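Local coordinates for UPF0141 protein yjdB (Campylobacter jejuni subsp. jejuni HB93-13, PDB 4TN0) that probably transfers phosphoethanolamine onto periplasmic acceptors, as the zinc-binding, alkaline-phosphatase-like domain of the EptC enzyme required for polymyxin resistance and motility, at residues V24-R29 with D105-G110; C71-S76 with A101-N106; D127-L132 with D201-E206; Q154-P159 with D194-Y199. All blocks are in the same frame, centred on the assembly; numbering follows the deposited sequence.

How the contacts relate
Following the chain from the N terminus, strand 18-24 leads into Glu-26, and contact 1 closes the long loop from there to Asn-107, past the end of strand 100-105. Contact 2 lies within that loop: it joins helix 68-73 to Trp-103 of the same strand, and shares Asp-105 and Asn-106 with contact 1. Contact 3 then opens at 127-132 and closes on helix 186-211; contact 4, from 154-159 to an earlier turn of that helix, falls wholly within its span. Asn-106 and Asp-129 link the first pair of contacts to the second, and Glu-26 meets Ser-156, so that the strand ends around the zinc site are tied to the long helix.

Contact 1. Residues V24-R29 with D105-G110; sequences VGETAR and DNNSGG
Glu-26 and Asn-107 alone carry this contact, meeting in one hydrogen bond between loops that follow strands 18-24 and 100-105. Asn-107 ND2 donates to Glu-26 OE1 at 2.8 Å, with an N-H...O angle of 156°. The bond uses the lone pair of OE1 that points away from the other carboxylate oxygen, and OE1 lies close to the amide plane of Asn-107. The two side chains cross at about a right angle, with carboxylate and amide planes 38° apart. Glu-26 leaves the backbone with CG anti to N and then bends at chi2 (66°), which folds the chain so that Glu-26 CG also packs 3.6 Å from Asn-107 ND2.

Each end of the pair is held from behind. Asn-107 ND2 also donates to Leu-153 O, while Asn-107 OD1 accepts from Gly-109 N at 3.0 Å, closing an Asx turn over a type I turn that runs from Asn-107 to Gly-110. A second Asx turn precedes it, in which Asp-105 OD1 accepts from Asn-107 N at 2.8 Å. With both ends of its amide engaged, Asn-107 has its flip state and rotation fixed.

On the carboxylate, the work is divided between the oxygens: OE1 takes the amide, whereas OE2 binds zinc. Glu-26 OE2 also accepts from Thr-27 OG1 at 2.8 Å. Asp-226 and His-227 bind the same metal, and the site also includes the phosphorylated Thr-65. Asn-107 is thus a second-shell residue, well placed to orient a first-shell ligand, at the strand ends that form the metal centre of the alkaline-phosphatase-like fold.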
# COMPACT_ATOMS: atom_id res chain seq x y z
N VAL A 24 1.96 0.80 -2.67
CA VAL A 24 0.70 0.11 -2.95
C VAL A 24 0.95 -1.38 -3.22
O VAL A 24 1.50 -1.77 -4.26
CB VAL A 24 -0.04 0.73 -4.16
CG1 VAL A 24 -1.31 -0.07 -4.49
CG2 VAL A 24 -0.34 2.20 -3.90
N GLY A 25 0.53 -2.20 -2.28
CA GLY A 25 0.72 -3.63 -2.38
C GLY A 25 -0.28 -4.35 -3.27
O GLY A 25 -1.01 -3.76 -4.08
N GLU A 26 -0.28 -5.67 -3.14
CA GLU A 26 -1.08 -6.48 -4.03
C GLU A 26 -1.39 -7.81 -3.36
O GLU A 26 -0.46 -8.56 -3.02
CB GLU A 26 -0.35 -6.68 -5.38
CG GLU A 26 -1.06 -7.67 -6.31
CD GLU A 26 -2.39 -7.14 -6.77
OE1 GLU A 26 -2.44 -6.39 -7.78
OE2 GLU A 26 -3.40 -7.43 -6.09
N THR A 27 -2.68 -8.05 -3.12
CA THR A 27 -3.22 -9.35 -2.71
C THR A 27 -2.83 -9.76 -1.26
O THR A 27 -3.30 -10.78 -0.71
CB THR A 27 -2.78 -10.44 -3.77
OG1 THR A 27 -3.31 -10.08 -5.06
CG2 THR A 27 -3.24 -11.83 -3.42
N ALA A 28 -1.98 -8.96 -0.62
CA ALA A 28 -1.61 -9.25 0.76
C ALA A 28 -2.80 -9.06 1.73
O ALA A 28 -3.51 -8.05 1.67
CB ALA A 28 -0.44 -8.39 1.19
N ARG A 29 -2.97 -10.03 2.62
CA ARG A 29 -4.07 -10.02 3.55
C ARG A 29 -3.48 -9.94 4.95
O ARG A 29 -2.43 -10.51 5.21
CB ARG A 29 -4.93 -11.28 3.40
CG ARG A 29 -4.40 -12.54 4.07
CD ARG A 29 -5.17 -13.78 3.61
NE ARG A 29 -4.90 -14.93 4.48
CZ ARG A 29 -5.50 -16.11 4.38
NH1 ARG A 29 -6.41 -16.33 3.43
NH2 ARG A 29 -5.21 -17.08 5.23
N ASP A 105 5.60 1.49 -11.39
CA ASP A 105 4.62 0.41 -11.37
C ASP A 105 5.18 -0.91 -11.90
O ASP A 105 5.57 -1.02 -13.06
CB ASP A 105 3.40 0.81 -12.20
CG ASP A 105 2.14 0.08 -11.79
OD1 ASP A 105 2.14 -1.16 -11.83
OD2 ASP A 105 1.16 0.74 -11.36
N ASN A 106 5.19 -1.92 -11.03
CA ASN A 106 5.61 -3.27 -11.39
C ASN A 106 4.42 -4.25 -11.45
O ASN A 106 4.58 -5.46 -11.64
CB ASN A 106 6.67 -3.78 -10.41
CG ASN A 106 7.37 -5.04 -10.91
OD1 ASN A 106 7.68 -5.14 -12.09
ND2 ASN A 106 7.65 -5.98 -10.01
N ASN A 107 3.23 -3.71 -11.25
CA ASN A 107 2.03 -4.54 -11.19
C ASN A 107 1.50 -4.92 -12.56
O ASN A 107 1.33 -4.06 -13.42
CB ASN A 107 0.97 -3.81 -10.37
CG ASN A 107 -0.16 -4.70 -9.98
OD1 ASN A 107 -1.09 -4.92 -10.75
ND2 ASN A 107 -0.08 -5.27 -8.78
N SER A 108 1.20 -6.20 -12.76
CA SER A 108 0.76 -6.69 -14.07
C SER A 108 -0.51 -6.01 -14.57
O SER A 108 -0.80 -6.05 -15.76
CB SER A 108 0.54 -8.21 -14.04
OG SER A 108 -0.49 -8.60 -13.15
N GLY A 109 -1.25 -5.38 -13.67
CA GLY A 109 -2.48 -4.71 -14.03
C GLY A 109 -2.38 -3.23 -14.30
O GLY A 109 -3.35 -2.62 -14.75
N GLY A 110 -1.22 -2.64 -14.06
CA GLY A 110 -1.05 -1.21 -14.24
C GLY A 110 -1.56 -0.36 -13.08
O GLY A 110 -1.83 -0.87 -12.00

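Contact 2. Residues C71-S76 with A101-N106; sequences CMFSIS and AAWFDN
The rings of Phe-73 and Trp-103 approach from opposite directions, and the outer edge of the indole is where they meet. Phe-73 CE1 and CZ lie near the indole plane beside the six-membered ring, with Phe-73 CZ 3.4 Å from Trp-103 CZ3 and Phe-73 CE1 3.6 Å from Trp-103 CH2. The rings meet obliquely, with planes 55° apart and centroids 5.2 Å apart. At another part of the indole edge sits the carboxylate of Asp-105: Trp-103 NE1 donates to Asp-105 OD2 at 3.0 Å, almost perfectly straight at 176° and in the ring plane.

Trp-103 is on strand 100-105 with CG anti to the backbone N (chi1 -174°), a rotamer that carries its benzo edge across toward helix 68-73. Phe-73, on that helix, reaches out to meet it. Leu-22 and Val-24 of strand 18-24 and Leu-285 of helix 281-288 also touch the phenyl ring, while Val-150 and the cysteines Cys-111 and Cys-115 touch the indole.

The contact between the rings is therefore apolar packing in a buried layer between sheet and helices, while the indole's one polar atom is satisfied by Asp-105, two residues further along the same strand. Asp-105 OD2 is also hydrogen-bonded to His-152 ND1, and the straight indole bond would hold both the Trp-103 ring and this carboxylate in orientation.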
# COMPACT_ATOMS: atom_id res chain seq x y z
N CYS A 71 -10.41 3.66 -6.10
CA CYS A 71 -11.16 4.13 -4.95
C CYS A 71 -10.29 4.68 -3.82
O CYS A 71 -10.59 5.77 -3.27
CB CYS A 71 -12.03 3.00 -4.41
SG CYS A 71 -12.97 3.45 -2.98
N MET A 72 -9.21 3.99 -3.50
CA MET A 72 -8.38 4.40 -2.36
C MET A 72 -7.76 5.79 -2.65
O MET A 72 -7.51 6.56 -1.74
CB MET A 72 -7.30 3.35 -2.02
CG MET A 72 -6.04 3.35 -2.89
SD MET A 72 -4.70 2.27 -2.27
CE MET A 72 -5.22 0.63 -2.83
N PHE A 73 -7.51 6.08 -3.93
CA PHE A 73 -6.90 7.33 -4.34
C PHE A 73 -7.95 8.41 -4.65
O PHE A 73 -7.63 9.60 -4.83
CB PHE A 73 -6.01 7.11 -5.57
CG PHE A 73 -4.62 6.61 -5.26
CD1 PHE A 73 -4.33 5.25 -5.32
CD2 PHE A 73 -3.61 7.50 -4.91
CE1 PHE A 73 -3.04 4.79 -5.04
CE2 PHE A 73 -2.33 7.04 -4.63
CZ PHE A 73 -2.04 5.69 -4.70
N SER A 74 -9.21 7.99 -4.73
CA SER A 74 -10.29 8.91 -5.03
C SER A 74 -10.75 9.65 -3.76
O SER A 74 -10.48 9.21 -2.64
CB SER A 74 -11.46 8.17 -5.67
OG SER A 74 -12.67 8.92 -5.56
N ILE A 75 -11.39 10.80 -3.97
CA ILE A 75 -12.01 11.56 -2.88
C ILE A 75 -13.19 10.78 -2.30
O ILE A 75 -13.52 10.93 -1.12
CB ILE A 75 -12.47 12.96 -3.37
CG1 ILE A 75 -12.98 13.81 -2.20
CG2 ILE A 75 -13.52 12.86 -4.47
CD1 ILE A 75 -13.14 15.31 -2.57
N SER A 76 -13.83 9.95 -3.13
CA SER A 76 -14.98 9.17 -2.66
C SER A 76 -14.56 8.09 -1.68
O SER A 76 -13.49 7.47 -1.82
CB SER A 76 -15.73 8.54 -3.82
OG SER A 76 -15.82 9.43 -4.92
N ALA A 101 5.94 14.41 -7.68
CA ALA A 101 5.27 13.11 -7.69
C ALA A 101 5.89 12.14 -8.68
O ALA A 101 6.00 12.44 -9.87
CB ALA A 101 3.79 13.29 -8.00
N ALA A 102 6.29 10.97 -8.19
CA ALA A 102 6.77 9.87 -9.05
C ALA A 102 5.96 8.59 -8.80
O ALA A 102 5.62 8.27 -7.64
CB ALA A 102 8.25 9.63 -8.83
N TRP A 103 5.60 7.90 -9.88
CA TRP A 103 4.87 6.63 -9.80
C TRP A 103 5.61 5.50 -10.55
O TRP A 103 5.70 5.52 -11.78
CB TRP A 103 3.44 6.80 -10.33
CG TRP A 103 2.53 5.59 -10.17
CD1 TRP A 103 2.62 4.41 -10.85
CD2 TRP A 103 1.40 5.46 -9.30
NE1 TRP A 103 1.64 3.55 -10.45
CE2 TRP A 103 0.87 4.17 -9.50
CE3 TRP A 103 0.79 6.30 -8.36
CZ2 TRP A 103 -0.25 3.70 -8.79
CZ3 TRP A 103 -0.31 5.83 -7.66
CH2 TRP A 103 -0.83 4.54 -7.88
N PHE A 104 6.14 4.52 -9.81
CA PHE A 104 6.83 3.39 -10.43
C PHE A 104 6.01 2.08 -10.27
O PHE A 104 5.77 1.62 -9.15
CB PHE A 104 8.23 3.22 -9.83
CG PHE A 104 9.09 4.44 -9.94
CD1 PHE A 104 9.14 5.17 -11.12
CD2 PHE A 104 9.85 4.88 -8.86
CE1 PHE A 104 9.93 6.31 -11.23
CE2 PHE A 104 10.64 6.02 -8.97
CZ PHE A 104 10.68 6.73 -10.15
N ASP A 105 5.60 1.49 -11.39
CA ASP A 105 4.62 0.41 -11.37
C ASP A 105 5.18 -0.91 -11.90
O ASP A 105 5.57 -1.02 -13.06
CB ASP A 105 3.40 0.81 -12.20
CG ASP A 105 2.14 0.08 -11.79
OD1 ASP A 105 2.14 -1.16 -11.83
OD2 ASP A 105 1.16 0.74 -11.36
N ASN A 106 5.19 -1.92 -11.03
CA ASN A 106 5.61 -3.27 -11.39
C ASN A 106 4.42 -4.25 -11.45
O ASN A 106 4.58 -5.46 -11.64
CB ASN A 106 6.67 -3.78 -10.41
CG ASN A 106 7.37 -5.04 -10.91
OD1 ASN A 106 7.68 -5.14 -12.09
ND2 ASN A 106 7.65 -5.98 -10.01

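Contact 3. Residues D127-L132 with D201-E206; sequences DLDENL and DYLLSE
This is apolar packing of one leucine against a short 3-10 turn, where the connection between strand 120-123 and helix 133-139 lies on the long helix 186-211. Leu-203 projects from the helix and spreads its two methyls over neighbouring residues of the turn. Leu-203 CD1 meets Asp-129 CB at 3.3 Å, a close approach, and lies 3.9 Å from Glu-130 N. The other branch, Leu-203 CD2, lies 4.1 Å from Glu-130 CB. With CG anti to its own carbonyl carbon (chi1 -70°) and chi2 extended, the isobutyl group stands out from the helix far enough to reach the turn. Leu-133, at the start of helix 133-139, touches the same side chain.

The turn itself is held by the backbone bonds Asn-131 N to Leu-128 O (3.1 Å) and Leu-132 N to Asp-129 O (2.9 Å). Both acidic residues meet the leucine with CB and backbone atoms and send their charged ends to other partners. Asp-129 OD1 accepts from Gln-154 N and Asn-106 ND2, and OD2 from Gly-155 N; Glu-130 OE1 is hydrogen-bonded to Tyr-199 OH, a turn earlier on the long helix.

The chemistry is thus divided by position along each side chain. One leucine methyl, CD1, packs on the CB of a buried aspartate whose carboxylate is satisfied by three N-H donors, which would be expected to stabilise its negative charge.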
# COMPACT_ATOMS: atom_id res chain seq x y z
N ASP A 127 8.24 -8.47 -13.19
CA ASP A 127 9.05 -9.53 -12.60
C ASP A 127 9.29 -9.22 -11.14
O ASP A 127 8.42 -8.63 -10.50
CB ASP A 127 10.37 -9.70 -13.36
CG ASP A 127 10.16 -10.32 -14.72
OD1 ASP A 127 9.61 -11.46 -14.77
OD2 ASP A 127 10.49 -9.66 -15.73
N LEU A 128 10.45 -9.58 -10.60
CA LEU A 128 10.68 -9.45 -9.16
C LEU A 128 10.48 -7.99 -8.72
O LEU A 128 10.94 -7.07 -9.39
CB LEU A 128 12.09 -9.91 -8.79
CG LEU A 128 12.38 -11.40 -8.53
CD1 LEU A 128 11.18 -12.13 -7.95
CD2 LEU A 128 12.80 -12.07 -9.83
N ASP A 129 9.79 -7.81 -7.60
CA ASP A 129 9.48 -6.47 -7.11
C ASP A 129 10.75 -5.66 -6.84
O ASP A 129 10.71 -4.42 -6.84
CB ASP A 129 8.65 -6.53 -5.84
CG ASP A 129 7.15 -6.62 -6.10
OD1 ASP A 129 6.70 -6.14 -7.16
OD2 ASP A 129 6.45 -7.17 -5.21
N GLU A 130 11.87 -6.36 -6.60
CA GLU A 130 13.12 -5.66 -6.28
C GLU A 130 13.53 -4.69 -7.40
O GLU A 130 14.21 -3.71 -7.14
CB GLU A 130 14.24 -6.66 -5.96
CG GLU A 130 14.60 -7.62 -7.08
CD GLU A 130 15.48 -8.77 -6.60
OE1 GLU A 130 15.31 -9.24 -5.44
OE2 GLU A 130 16.32 -9.24 -7.40
N ASN A 131 13.07 -4.93 -8.62
CA ASN A 131 13.40 -4.04 -9.73
C ASN A 131 12.91 -2.62 -9.52
O ASN A 131 13.34 -1.70 -10.21
CB ASN A 131 12.84 -4.59 -11.05
CG ASN A 131 13.46 -5.92 -11.42
OD1 ASN A 131 14.51 -6.28 -10.91
ND2 ASN A 131 12.79 -6.67 -12.30
N LEU A 132 11.97 -2.44 -8.59
CA LEU A 132 11.48 -1.11 -8.27
C LEU A 132 12.54 -0.31 -7.50
O LEU A 132 12.53 0.92 -7.51
CB LEU A 132 10.18 -1.20 -7.47
CG LEU A 132 8.96 -1.64 -8.30
CD1 LEU A 132 7.80 -2.00 -7.38
CD2 LEU A 132 8.55 -0.57 -9.31
N ASP A 201 7.97 -7.88 2.80
CA ASP A 201 8.44 -7.31 4.06
C ASP A 201 9.91 -6.84 3.94
O ASP A 201 10.24 -5.71 4.33
CB ASP A 201 8.27 -8.31 5.19
CG ASP A 201 8.32 -7.66 6.57
OD1 ASP A 201 7.29 -7.11 7.00
OD2 ASP A 201 9.38 -7.71 7.22
N TYR A 202 10.76 -7.69 3.37
CA TYR A 202 12.17 -7.36 3.17
C TYR A 202 12.35 -6.10 2.34
O TYR A 202 13.14 -5.22 2.68
CB TYR A 202 12.89 -8.54 2.49
CG TYR A 202 14.23 -8.21 1.85
CD1 TYR A 202 14.33 -7.96 0.49
CD2 TYR A 202 15.40 -8.18 2.61
CE1 TYR A 202 15.55 -7.67 -0.10
CE2 TYR A 202 16.62 -7.88 2.04
CZ TYR A 202 16.70 -7.63 0.68
OH TYR A 202 17.92 -7.36 0.10
N LEU A 203 11.60 -6.02 1.25
CA LEU A 203 11.67 -4.86 0.36
C LEU A 203 11.25 -3.59 1.09
O LEU A 203 11.76 -2.49 0.80
CB LEU A 203 10.80 -5.08 -0.85
CG LEU A 203 11.29 -6.12 -1.85
CD1 LEU A 203 10.39 -6.09 -3.05
CD2 LEU A 203 12.76 -5.89 -2.25
N LEU A 204 10.30 -3.72 2.00
CA LEU A 204 9.93 -2.57 2.82
C LEU A 204 11.11 -2.11 3.66
O LEU A 204 11.44 -0.93 3.66
CB LEU A 204 8.72 -2.88 3.72
CG LEU A 204 7.33 -2.53 3.17
CD1 LEU A 204 7.06 -3.06 1.78
CD2 LEU A 204 6.23 -2.93 4.16
N SER A 205 11.79 -3.03 4.33
CA SER A 205 12.88 -2.60 5.19
C SER A 205 14.07 -2.10 4.36
O SER A 205 14.82 -1.25 4.82
CB SER A 205 13.29 -3.72 6.16
OG SER A 205 14.08 -4.70 5.53
N GLU A 206 14.23 -2.59 3.13
CA GLU A 206 15.23 -2.03 2.21
C GLU A 206 14.88 -0.60 1.83
O GLU A 206 15.77 0.23 1.59
CB GLU A 206 15.36 -2.89 0.96
CG GLU A 206 16.13 -4.18 1.18
CD GLU A 206 17.61 -3.96 1.53
OE1 GLU A 206 18.35 -3.48 0.65
OE2 GLU A 206 18.01 -4.30 2.67

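Contact 4. Residues Q154-P159 with D194-Y199; sequences QGSHGP and DNTLLY
A type II' turn from Gln-154 to His-157, following strand 146-152, is fastened here to the side of helix 186-211 through a pair of hydroxyls. Ser-156 OG donates to Thr-196 OG1 at 2.7 Å. The threonine hydroxyl is in turn hydrogen-bonded to the carbonyl of Tyr-193, one turn back in its own helix, so the serine ends a short chain of bonds that runs into the helix backbone. Thr-196 OG1 sits between the backbone N and the carbonyl carbon (chi1 70°), the rotamer that brings it within range of that earlier carbonyl while still facing the turn.

Apolar atoms close round the hydroxyl bond. Leu-197 starts out away from the turn, yet its CD2 methyl comes back to lie 3.7 Å from Ser-156 OG, and Thr-196 CB lies 3.5 Å from the same oxygen. Backbone takes part as well: Gly-155 O is 4.1 Å from Thr-196 CB. Gly-155 has phi 55° and psi -115°, the angles expected at the second position of a type II' turn, with a positive phi that glycine readily adopts. His-157 N closes the turn on Gln-154 O at 3.0 Å.

On its other side the turn faces the metal centre, the Ser-156 side chain being about 9 Å from zinc, and Ser-156 N is hydrogen-bonded to Glu-26 O, just beyond strand 18-24. His-157 O accepts from Arg-164 NH2. The turn thus lies between the ends of parallel strands 18-24 and 146-152 and the long helix that follows it in the chain.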
# COMPACT_ATOMS: atom_id res chain seq x y z
N GLN A 154 3.82 -5.93 -7.47
CA GLN A 154 3.15 -7.16 -7.89
C GLN A 154 2.81 -7.96 -6.62
O GLN A 154 1.82 -8.71 -6.57
CB GLN A 154 4.05 -7.96 -8.85
CG GLN A 154 3.41 -9.18 -9.52
CD GLN A 154 2.38 -8.86 -10.62
OE1 GLN A 154 1.75 -7.80 -10.63
NE2 GLN A 154 2.21 -9.79 -11.54
N GLY A 155 3.65 -7.79 -5.59
CA GLY A 155 3.36 -8.30 -4.26
C GLY A 155 3.07 -9.79 -4.23
O GLY A 155 3.95 -10.61 -4.48
N SER A 156 1.85 -10.15 -3.86
CA SER A 156 1.42 -11.53 -3.73
C SER A 156 0.47 -11.98 -4.85
O SER A 156 -0.30 -12.90 -4.63
CB SER A 156 0.71 -11.73 -2.40
OG SER A 156 1.54 -11.50 -1.29
N HIS A 157 0.51 -11.36 -6.02
CA HIS A 157 -0.43 -11.67 -7.09
C HIS A 157 -0.49 -13.18 -7.33
O HIS A 157 0.54 -13.83 -7.38
CB HIS A 157 -0.03 -10.95 -8.39
CG HIS A 157 -0.98 -11.17 -9.53
ND1 HIS A 157 -0.72 -12.05 -10.56
CD2 HIS A 157 -2.18 -10.61 -9.81
CE1 HIS A 157 -1.73 -12.04 -11.42
NE2 HIS A 157 -2.63 -11.17 -10.99
N GLY A 158 -1.69 -13.74 -7.41
CA GLY A 158 -1.86 -15.16 -7.66
C GLY A 158 -2.48 -15.39 -9.02
O GLY A 158 -2.82 -14.42 -9.71
N PRO A 159 -2.66 -16.66 -9.42
CA PRO A 159 -2.38 -17.91 -8.69
C PRO A 159 -0.92 -18.40 -8.69
O PRO A 159 -0.60 -19.33 -7.92
CB PRO A 159 -3.26 -18.92 -9.43
CG PRO A 159 -3.28 -18.40 -10.83
CD PRO A 159 -3.34 -16.91 -10.70
N ASP A 194 2.93 -16.98 2.26
CA ASP A 194 3.70 -16.30 3.30
C ASP A 194 5.09 -15.86 2.85
O ASP A 194 5.60 -14.79 3.26
CB ASP A 194 3.81 -17.20 4.52
CG ASP A 194 2.52 -17.27 5.30
OD1 ASP A 194 1.61 -16.47 4.99
OD2 ASP A 194 2.42 -18.07 6.24
N ASN A 195 5.71 -16.68 2.00
CA ASN A 195 6.98 -16.29 1.39
C ASN A 195 6.85 -14.99 0.63
O ASN A 195 7.73 -14.15 0.69
CB ASN A 195 7.50 -17.38 0.44
CG ASN A 195 8.03 -18.58 1.16
OD1 ASN A 195 8.34 -18.53 2.35
ND2 ASN A 195 8.12 -19.70 0.44
N THR A 196 5.75 -14.83 -0.11
CA THR A 196 5.54 -13.62 -0.88
C THR A 196 5.42 -12.42 0.06
O THR A 196 5.85 -11.32 -0.28
CB THR A 196 4.27 -13.68 -1.77
OG1 THR A 196 3.08 -13.64 -0.95
CG2 THR A 196 4.27 -14.92 -2.57
N LEU A 197 4.84 -12.63 1.23
CA LEU A 197 4.71 -11.57 2.23
C LEU A 197 6.08 -11.20 2.81
O LEU A 197 6.37 -10.02 3.04
CB LEU A 197 3.76 -12.02 3.35
CG LEU A 197 2.27 -12.24 3.00
CD1 LEU A 197 1.47 -12.70 4.20
CD2 LEU A 197 1.64 -10.98 2.41
N LEU A 198 6.89 -12.23 3.06
CA LEU A 198 8.25 -12.09 3.57
C LEU A 198 9.09 -11.27 2.62
O LEU A 198 9.78 -10.33 3.02
CB LEU A 198 8.88 -13.47 3.78
CG LEU A 198 10.21 -13.52 4.51
CD1 LEU A 198 10.04 -13.02 5.94
CD2 LEU A 198 10.71 -14.96 4.51
N TYR A 199 9.00 -11.60 1.34
CA TYR A 199 9.75 -10.87 0.33
C TYR A 199 9.31 -9.41 0.29
O TYR A 199 10.14 -8.51 0.27
CB TYR A 199 9.54 -11.51 -1.04
CG TYR A 199 10.31 -10.87 -2.18
CD1 TYR A 199 11.66 -10.59 -2.07
CD2 TYR A 199 9.68 -10.61 -3.39
CE1 TYR A 199 12.36 -10.04 -3.13
CE2 TYR A 199 10.37 -10.05 -4.46
CZ TYR A 199 11.71 -9.77 -4.33
OH TYR A 199 12.40 -9.23 -5.38